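Local coordinates for S-M checkpoint control protein rad4 (Schizosaccharomyces pombe, PDB 4BU0), which acts as a signalling adaptor in DNA replication and the DNA damage checkpoint, binding phosphorylated Crb2 through its BRCT1,2 domains, the part described here, at residues A[9-14]-A[33-38]. Numbering follows the deposited sequence.
Sequences GFVICC and GAAYRS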
loop_
_atom_site.group_PDB
_atom_site.type_symbol
_atom_site.label_atom_id
_atom_site.label_comp_id
_atom_site.label_asym_id
_atom_site.label_seq_id
_atom_site.Cartn_x
_atom_site.Cartn_y
_atom_site.Cartn_z
ATOM N N GLY A 9 0.344 -13.809 -21.236
ATOM C CA GLY A 9 1.664 -13.405 -20.778
ATOM C C GLY A 9 1.667 -12.750 -19.411
ATOM O O GLY A 9 2.736 -12.612 -18.793
ATOM N N PHE A 10 0.480 -12.316 -18.921
ATOM C CA PHE A 10 0.414 -11.763 -17.566
ATOM C C PHE A 10 0.371 -12.887 -16.557
ATOM O O PHE A 10 -0.231 -13.933 -16.825
ATOM C CB PHE A 10 -0.846 -10.893 -17.385
ATOM C CG PHE A 10 -0.817 -9.526 -17.994
ATOM C CD1 PHE A 10 -0.704 -9.360 -19.374
ATOM C CD2 PHE A 10 -1.010 -8.397 -17.204
ATOM C CE1 PHE A 10 -0.700 -8.081 -19.938
ATOM C CE2 PHE A 10 -1.030 -7.114 -17.772
ATOM C CZ PHE A 10 -0.859 -6.963 -19.129
ATOM N N VAL A 11 0.980 -12.674 -15.370
ATOM C CA VAL A 11 1.010 -13.669 -14.299
ATOM C C VAL A 11 0.588 -12.904 -13.063
ATOM O O VAL A 11 1.337 -12.051 -12.576
ATOM C CB VAL A 11 2.371 -14.387 -14.159
ATOM C CG1 VAL A 11 2.304 -15.437 -13.054
ATOM C CG2 VAL A 11 2.784 -15.035 -15.488
ATOM N N ILE A 12 -0.637 -13.171 -12.609
ATOM C CA ILE A 12 -1.219 -12.400 -11.511
ATOM C C ILE A 12 -1.215 -13.166 -10.205
ATOM O O ILE A 12 -1.436 -14.362 -10.168
ATOM C CB ILE A 12 -2.644 -12.004 -11.960
ATOM C CG1 ILE A 12 -2.543 -10.974 -13.126
ATOM C CG2 ILE A 12 -3.531 -11.496 -10.784
ATOM C CD1 ILE A 12 -3.783 -10.820 -13.951
ATOM N N CYS A 13 -0.959 -12.429 -9.101
ATOM C CA CYS A 13 -0.925 -12.969 -7.747
ATOM C C CYS A 13 -1.667 -11.974 -6.860
ATOM O O CYS A 13 -1.637 -10.783 -7.188
ATOM C CB CYS A 13 0.534 -13.124 -7.325
ATOM S SG CYS A 13 0.790 -13.902 -5.712
ATOM N N CYS A 14 -2.333 -12.439 -5.779
ATOM C CA CYS A 14 -3.022 -11.554 -4.827
ATOM C C CYS A 14 -2.333 -11.590 -3.487
ATOM O O CYS A 14 -1.766 -12.627 -3.089
ATOM C CB CYS A 14 -4.490 -11.945 -4.645
ATOM S SG CYS A 14 -5.509 -11.736 -6.120
ATOM N N GLY A 33 -7.074 -14.554 -20.145
ATOM C CA GLY A 33 -5.868 -15.158 -20.713
ATOM C C GLY A 33 -4.646 -15.146 -19.825
ATOM O O GLY A 33 -3.581 -15.611 -20.253
ATOM N N ALA A 34 -4.766 -14.620 -18.607
ATOM C CA ALA A 34 -3.619 -14.547 -17.696
ATOM C C ALA A 34 -3.401 -15.865 -16.987
ATOM O O ALA A 34 -4.300 -16.723 -16.898
ATOM C CB ALA A 34 -3.860 -13.470 -16.638
ATOM N N ALA A 35 -2.211 -16.015 -16.415
ATOM C CA ALA A 35 -1.960 -17.085 -15.478
ATOM C C ALA A 35 -2.291 -16.506 -14.098
ATOM O O ALA A 35 -2.115 -15.300 -13.871
ATOM C CB ALA A 35 -0.486 -17.527 -15.539
ATOM N N TYR A 36 -2.767 -17.322 -13.193
ATOM C CA TYR A 36 -3.079 -16.907 -11.834
ATOM C C TYR A 36 -2.290 -17.779 -10.899
ATOM O O TYR A 36 -2.400 -19.021 -10.962
ATOM C CB TYR A 36 -4.583 -17.015 -11.535
ATOM C CG TYR A 36 -4.884 -16.625 -10.109
ATOM C CD1 TYR A 36 -4.937 -15.285 -9.732
ATOM C CD2 TYR A 36 -5.022 -17.590 -9.114
ATOM C CE1 TYR A 36 -5.152 -14.916 -8.407
ATOM C CE2 TYR A 36 -5.228 -17.233 -7.783
ATOM C CZ TYR A 36 -5.277 -15.892 -7.435
ATOM O OH TYR A 36 -5.520 -15.513 -6.137
ATOM N N ARG A 37 -1.492 -17.145 -10.017
ATOM C CA ARG A 37 -0.648 -17.882 -9.084
ATOM C C ARG A 37 -1.010 -17.561 -7.642
ATOM O O ARG A 37 -1.095 -16.375 -7.270
ATOM C CB ARG A 37 0.833 -17.570 -9.341
ATOM C CG ARG A 37 1.358 -17.987 -10.699
ATOM C CD ARG A 37 1.514 -19.512 -10.820
ATOM N NE ARG A 37 1.749 -19.912 -12.204
ATOM C CZ ARG A 37 0.788 -20.252 -13.063
ATOM N NH1 ARG A 37 -0.494 -20.265 -12.676
ATOM N NH2 ARG A 37 1.089 -20.563 -14.308
ATOM N N SER A 38 -1.237 -18.619 -6.824
ATOM C CA SER A 38 -1.571 -18.458 -5.408
ATOM C C SER A 38 -0.293 -18.111 -4.635
ATOM O O SER A 38 -0.345 -17.294 -3.711
ATOM C CB SER A 38 -2.226 -19.727 -4.876
ATOM O OG SER A 38 -1.463 -20.842 -5.299
HETATM O O HOH W 1 -1.089 -16.500 -20.214
HETATM O O HOH W 2 -2.836 -15.166 -5.244
#
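I12 O is held by R37 N, 2.8 Å away in a nearly straight bond, and is also approached by the CA-H of Y36. Two further backbone bonds precede it in parallel-strand register: A35 N donates to F10 O at 2.9 Å, and A35 O accepts from I12 N at an N-H...O angle of 178°. V11 thus pairs with A35 and I12 with Y36. On the V11–A35 face, V11 CG1 lies anti to its backbone N (chi1 -178°) and meets R37 CG at 3.6 Å, the two side chains crossing obliquely, while V11 CG2 lies near A35 CB. The chain of R37 bends at chi2 and brings NH1 back to Y36 O, which it meets from above the carbonyl plane. On the other face, in one of its two conformers, I12 packs CD1 on A34 CB at 3.8 Å and sets CG2 near CD1 of Y36. The Y36 ring runs alongside the strand, and C14 SG lies at its edge, in the ring plane, 3.9 Å from Y36 CE1. A water accepts from C14 N, also bonds Y36 OH at 2.8 Å, and lies close to R37 O. Were Y36 an alanine, that water would be likely to lose its hydroxyl mate and a gap to open beside C14 SG. At the other end, a second water links G9 N to G33 O, G33 closing the preceding helix in a Schellman motif. With crossover helix 19-31 the strands form the first beta-alpha-beta unit of BRCT 1: the helix touches I12, C14 and Y36, helix 74-83 adds W74 and I75 against I12, and strand 46-49 flanks strand 11-15 across from the outermost strand 35-36, in the 2-1-3-4 order of the parallel sheet.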